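Local structure of ribokinase (6WHJ) at residues A101-A106 and N111-S116; L222-S227 and K251-R256. The protein probably catalyses the magnesium- and ATP-dependent phosphorylation of D-ribose at O-5, giving D-ribose 5-phosphate, and works as a homodimer of the PfkB carbohydrate kinase family. One frame throughout, in Å; residues are numbered along the deposited sequence.

Contact 1: residues A101-A106 and N111-S116; sequences AGIYVA and NMIVIS
Tyr104 and Met112 form a hydrogen-bonded pair across an antiparallel beta hairpin in the small four-stranded sheet, the lid of the PfkB fold. Tyr104 N reaches Met112 O at 3.0 Å, and Met112 N returns to Tyr104 O at 2.9 Å. The Met112 side chain leaves CB with CG anti to its carbonyl carbon (chi1 -72°) and then runs extended. CB and CG rise on the Tyr104 face. Met112 SD then passes obliquely by the ring, 4.0 Å from Tyr104 CD2, a Met-aromatic contact. Met112 CE ends farther off, 5.6 Å from Tyr104 CD2. Phe26 also packs on Met112. Gly102 and Val114 repeat the paired backbone bonds, with Gly102 N to Val114 O at 2.9 Å. The other face of the sheet carries Ala101, Ile103, Val105, Ile113 and Ile115. Ile103 and Ile113 lie side by side, CG1 to CG1 at 4.0 Å. Ile113, Val114 and Ile115 pair in parallel with a strand of the second subunit, so the hairpin forms part of the dimer interface. Tyr104 stacks on Tyr104 of that subunit, and its OH bonds to Gly102 O there. At the Ala101 end, near the predicted substrate residue Asp18, Ala101 CB rests 4.1 Å from Ile113 CG2.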
loop_
_atom_site.group_PDB
_atom_site.type_symbol
_atom_site.label_atom_id
_atom_site.label_comp_id
_atom_site.label_asym_id
_atom_site.label_seq_id
_atom_site.Cartn_x
_atom_site.Cartn_y
_atom_site.Cartn_z
ATOM N N ALA B 101 6.240 0.236 3.704
ATOM C CA ALA B 101 6.156 -0.255 2.338
ATOM C C ALA B 101 4.717 -0.660 2.051
ATOM O O ALA B 101 4.096 -1.370 2.855
ATOM C CB ALA B 101 7.097 -1.449 2.124
ATOM N N GLY B 102 4.200 -0.230 0.900
ATOM C CA GLY B 102 2.904 -0.660 0.423
ATOM C C GLY B 102 3.102 -1.734 -0.624
ATOM O O GLY B 102 3.664 -1.480 -1.689
ATOM N N ILE B 103 2.626 -2.938 -0.319
ATOM C CA ILE B 103 2.983 -4.132 -1.072
ATOM C C ILE B 103 1.721 -4.787 -1.614
ATOM O O ILE B 103 0.741 -4.961 -0.882
ATOM C CB ILE B 103 3.795 -5.112 -0.203
ATOM C CG1 ILE B 103 5.071 -4.427 0.306
ATOM C CG2 ILE B 103 4.111 -6.393 -0.970
ATOM C CD1 ILE B 103 5.937 -5.288 1.185
ATOM N N TYR B 104 1.747 -5.129 -2.902
ATOM C CA TYR B 104 0.758 -5.995 -3.531
ATOM C C TYR B 104 1.392 -7.349 -3.829
ATOM O O TYR B 104 2.452 -7.422 -4.464
ATOM C CB TYR B 104 0.222 -5.410 -4.841
ATOM C CG TYR B 104 -0.490 -4.081 -4.762
ATOM C CD1 TYR B 104 -0.962 -3.571 -3.558
ATOM C CD2 TYR B 104 -0.710 -3.343 -5.920
ATOM C CE1 TYR B 104 -1.626 -2.350 -3.515
ATOM C CE2 TYR B 104 -1.361 -2.138 -5.888
ATOM C CZ TYR B 104 -1.820 -1.645 -4.692
ATOM O OH TYR B 104 -2.464 -0.434 -4.698
ATOM N N VAL B 105 0.748 -8.416 -3.371
ATOM C CA VAL B 105 1.186 -9.774 -3.652
ATOM C C VAL B 105 0.104 -10.446 -4.487
ATOM O O VAL B 105 -1.043 -10.581 -4.034
ATOM C CB VAL B 105 1.470 -10.554 -2.362
ATOM C CG1 VAL B 105 2.031 -11.916 -2.686
ATOM C CG2 VAL B 105 2.441 -9.773 -1.489
ATOM N N ALA B 106 0.451 -10.815 -5.722
ATOM C CA ALA B 106 -0.466 -11.543 -6.585
ATOM C C ALA B 106 -0.448 -13.027 -6.228
ATOM O O ALA B 106 0.433 -13.505 -5.506
ATOM C CB ALA B 106 -0.109 -11.344 -8.057
ATOM N N ASN B 111 5.487 -9.582 -6.505
ATOM C CA ASN B 111 5.316 -8.438 -5.628
ATOM C C ASN B 111 5.307 -7.139 -6.419
ATOM O O ASN B 111 5.841 -7.051 -7.526
ATOM C CB ASN B 111 6.458 -8.342 -4.595
ATOM C CG ASN B 111 6.393 -9.420 -3.535
ATOM O OD1 ASN B 111 5.417 -10.168 -3.441
ATOM N ND2 ASN B 111 7.443 -9.507 -2.727
ATOM N N MET B 112 4.692 -6.127 -5.817
ATOM C CA MET B 112 4.930 -4.734 -6.151
ATOM C C MET B 112 5.220 -4.072 -4.818
ATOM O O MET B 112 4.440 -4.228 -3.875
ATOM C CB MET B 112 3.734 -4.057 -6.826
ATOM C CG MET B 112 3.465 -4.488 -8.248
ATOM S SD MET B 112 1.974 -3.722 -8.893
ATOM C CE MET B 112 2.343 -3.624 -10.640
ATOM N N ILE B 113 6.350 -3.380 -4.713
ATOM C CA ILE B 113 6.761 -2.769 -3.455
ATOM C C ILE B 113 7.050 -1.300 -3.701
ATOM O O ILE B 113 7.843 -0.956 -4.584
ATOM C CB ILE B 113 7.997 -3.459 -2.850
ATOM C CG1 ILE B 113 7.738 -4.954 -2.682
ATOM C CG2 ILE B 113 8.328 -2.850 -1.506
ATOM C CD1 ILE B 113 8.890 -5.699 -2.079
ATOM N N VAL B 114 6.413 -0.441 -2.912
ATOM C CA VAL B 114 6.720 0.982 -2.865
ATOM C C VAL B 114 7.142 1.304 -1.440
ATOM O O VAL B 114 6.366 1.099 -0.496
ATOM C CB VAL B 114 5.530 1.856 -3.284
ATOM C CG1 VAL B 114 5.937 3.322 -3.213
ATOM C CG2 VAL B 114 5.062 1.504 -4.666
ATOM N N ILE B 115 8.362 1.801 -1.286
ATOM C CA ILE B 115 8.911 2.151 0.018
ATOM C C ILE B 115 8.778 3.653 0.230
ATOM O O ILE B 115 9.149 4.452 -0.641
ATOM C CB ILE B 115 10.380 1.714 0.131
ATOM C CG1 ILE B 115 10.498 0.208 -0.121
ATOM C CG2 ILE B 115 10.935 2.092 1.473
ATOM C CD1 ILE B 115 11.909 -0.326 -0.025
ATOM N N SER B 116 8.281 4.036 1.403
ATOM C CA SER B 116 8.352 5.408 1.891
ATOM C C SER B 116 9.407 5.352 2.983
ATOM O O SER B 116 9.131 4.898 4.100
ATOM C CB SER B 116 7.011 5.895 2.430
ATOM O OG SER B 116 7.105 7.233 2.919
#

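Contact 2: residues L222-S227 and K251-R256; sequences LVEKMS and KSYESR
Tyr253 lays the edge of its ring against Val223. Here helix 216-228 packs against the turn of a beta hairpin at the edge of the large alpha/beta domain of the PfkB fold. Strands 245-249 and 255-258 form this hairpin at one end of the nine-stranded sheet, and residues 251-254 lie in its turn. Val223 CG1 sits near the ring plane, 3.6 Å from Tyr253 CE1. The Val223 chi1 of 174° sets CG1 anti to the backbone N, on the side that meets the ring. Val248 of the adjacent strand packs on both residues and extends the apolar patch.

The phenol end reaches the helix surface at Glu224. The two side chains cross at about a right angle, carboxylate and ring planes 80° apart. Of the Glu224 atoms, the aliphatic CG lies nearest Tyr253 OH, at 3.1 Å, while Glu224 OE2 makes a salt bridge with Lys220, one turn back on the helix. A water lies 2.6 Å from Tyr253 OH and donates a weak bond to Val223 O, at 3.5 Å. This is a weak bridge from the phenol to the helix backbone.

Lys251 probably adds a second polar link. Its chain is bent at chi2 (-54°) and chi4, and this brings the amine back to the helix although CB points away from it. Lys251 NZ is modelled as a donor to Ser227 OG, but the distance is too short to be reliable. Away from the helix, Arg256 NH1 forms a salt bridge with Glu254 OE2 at 2.9 Å, and the carboxylate oxygen lies in the guanidinium plane.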
loop_
_atom_site.group_PDB
_atom_site.type_symbol
_atom_site.label_atom_id
_atom_site.label_comp_id
_atom_site.label_asym_id
_atom_site.label_seq_id
_atom_site.Cartn_x
_atom_site.Cartn_y
_atom_site.Cartn_z
ATOM N N LEU B 222 31.556 -9.469 -14.787
ATOM C CA LEU B 222 30.866 -8.764 -13.706
ATOM C C LEU B 222 31.751 -8.648 -12.468
ATOM O O LEU B 222 31.848 -7.574 -11.866
ATOM C CB LEU B 222 29.551 -9.460 -13.369
ATOM C CG LEU B 222 28.486 -9.432 -14.468
ATOM C CD1 LEU B 222 27.335 -10.379 -14.132
ATOM C CD2 LEU B 222 27.985 -8.024 -14.721
ATOM N N VAL B 223 32.414 -9.743 -12.079
ATOM C CA VAL B 223 33.356 -9.693 -10.962
ATOM C C VAL B 223 34.497 -8.742 -11.286
ATOM O O VAL B 223 34.982 -8.003 -10.419
ATOM C CB VAL B 223 33.880 -11.105 -10.630
ATOM C CG1 VAL B 223 34.960 -11.038 -9.569
ATOM C CG2 VAL B 223 32.738 -12.017 -10.186
ATOM N N GLU B 224 34.925 -8.733 -12.551
ATOM C CA GLU B 224 35.994 -7.848 -13.005
ATOM C C GLU B 224 35.634 -6.389 -12.777
ATOM O O GLU B 224 36.416 -5.620 -12.207
ATOM C CB GLU B 224 36.208 -8.082 -14.496
ATOM C CG GLU B 224 37.584 -8.327 -14.987
ATOM C CD GLU B 224 37.532 -8.733 -16.445
ATOM O OE1 GLU B 224 36.634 -8.238 -17.158
ATOM O OE2 GLU B 224 38.365 -9.551 -16.882
ATOM N N LYS B 225 34.443 -5.996 -13.227
ATOM C CA LYS B 225 33.997 -4.614 -13.101
ATOM C C LYS B 225 33.828 -4.224 -11.640
ATOM O O LYS B 225 34.220 -3.124 -11.235
ATOM C CB LYS B 225 32.686 -4.427 -13.867
ATOM C CG LYS B 225 32.039 -3.077 -13.700
ATOM C CD LYS B 225 32.788 -1.988 -14.441
ATOM C CE LYS B 225 32.204 -0.624 -14.114
ATOM N NZ LYS B 225 32.951 0.463 -14.802
ATOM N N MET B 226 33.279 -5.132 -10.829
ATOM C CA MET B 226 33.048 -4.828 -9.421
ATOM C C MET B 226 34.355 -4.576 -8.686
ATOM O O MET B 226 34.426 -3.727 -7.792
ATOM C CB MET B 226 32.302 -5.985 -8.763
ATOM C CG MET B 226 30.952 -5.608 -8.250
ATOM S SD MET B 226 29.718 -5.809 -9.526
ATOM C CE MET B 226 29.476 -7.587 -9.407
ATOM N N SER B 227 35.378 -5.348 -9.017
ATOM C CA SER B 227 36.672 -5.280 -8.366
ATOM C C SER B 227 37.566 -4.168 -8.896
ATOM O O SER B 227 38.503 -3.771 -8.200
ATOM C CB SER B 227 37.359 -6.642 -8.512
ATOM O OG SER B 227 38.772 -6.533 -8.502
ATOM N N LYS B 251 40.387 -11.191 -8.608
ATOM C CA LYS B 251 41.750 -11.322 -9.142
ATOM C C LYS B 251 42.047 -12.712 -9.698
ATOM O O LYS B 251 42.544 -12.826 -10.822
ATOM C CB LYS B 251 42.823 -10.981 -8.094
ATOM C CG LYS B 251 42.637 -9.656 -7.346
ATOM C CD LYS B 251 42.494 -8.463 -8.279
ATOM C CE LYS B 251 42.102 -7.212 -7.494
ATOM N NZ LYS B 251 41.188 -6.320 -8.267
ATOM N N SER B 252 41.724 -13.769 -8.949
ATOM C CA SER B 252 41.995 -15.137 -9.391
ATOM C C SER B 252 40.794 -15.825 -10.012
ATOM O O SER B 252 40.971 -16.738 -10.827
ATOM C CB SER B 252 42.467 -16.004 -8.218
ATOM O OG SER B 252 41.411 -16.223 -7.288
ATOM N N TYR B 253 39.588 -15.406 -9.632
ATOM C CA TYR B 253 38.317 -15.968 -10.099
ATOM C C TYR B 253 38.132 -17.434 -9.708
ATOM O O TYR B 253 37.383 -18.161 -10.365
ATOM C CB TYR B 253 38.144 -15.762 -11.611
ATOM C CG TYR B 253 38.311 -14.303 -11.981
ATOM C CD1 TYR B 253 37.335 -13.373 -11.659
ATOM C CD2 TYR B 253 39.465 -13.852 -12.610
ATOM C CE1 TYR B 253 37.494 -12.043 -11.966
ATOM C CE2 TYR B 253 39.631 -12.514 -12.926
ATOM C CZ TYR B 253 38.642 -11.612 -12.598
ATOM O OH TYR B 253 38.809 -10.278 -12.903
ATOM N N GLU B 254 38.744 -17.865 -8.601
ATOM C CA GLU B 254 38.357 -19.148 -8.029
ATOM C C GLU B 254 36.887 -19.104 -7.652
ATOM O O GLU B 254 36.375 -18.081 -7.194
ATOM C CB GLU B 254 39.206 -19.522 -6.807
ATOM C CG GLU B 254 40.536 -20.145 -7.158
ATOM C CD GLU B 254 40.355 -21.559 -7.709
ATOM O OE1 GLU B 254 41.051 -21.912 -8.695
ATOM O OE2 GLU B 254 39.511 -22.312 -7.166
ATOM N N SER B 255 36.195 -20.207 -7.912
ATOM C CA SER B 255 34.752 -20.253 -7.781
ATOM C C SER B 255 34.353 -21.436 -6.908
ATOM O O SER B 255 34.983 -22.500 -6.965
ATOM C CB SER B 255 34.114 -20.317 -9.185
ATOM O OG SER B 255 32.761 -20.708 -9.153
ATOM N N ARG B 256 33.319 -21.236 -6.083
ATOM C CA ARG B 256 32.688 -22.311 -5.326
ATOM C C ARG B 256 31.182 -22.234 -5.546
ATOM O O ARG B 256 30.578 -21.175 -5.356
ATOM C CB ARG B 256 33.024 -22.213 -3.830
ATOM C CG ARG B 256 34.510 -22.425 -3.486
ATOM C CD ARG B 256 35.020 -23.792 -3.914
ATOM N NE ARG B 256 36.370 -24.072 -3.425
ATOM C CZ ARG B 256 37.497 -23.757 -4.068
ATOM N NH1 ARG B 256 37.469 -23.143 -5.245
ATOM N NH2 ARG B 256 38.669 -24.058 -3.530
HETATM O O HOH W 1 38.216 -9.247 -10.560
#

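The two contacts share no helix or strand. Their centres are 33 Å apart, their nearest atoms about 21 Å. Contact 1 is buried and belongs to the lid sheet, where regular backbone bonds join neighbouring strands and a second subunit covers part of the surface. Contact 2 is only partly buried. It lies at the edge of the large domain, and no other chain of the assembly touches it. There a helix meets a hairpin turn through side chains and one water, with no direct backbone bond between the segments. Contact 2 mixes one apolar touch with polar and charged side chains at the surface, whereas apolar side chains dominate contact 1. Contact 1 is also close to predicted substrate-binding residues.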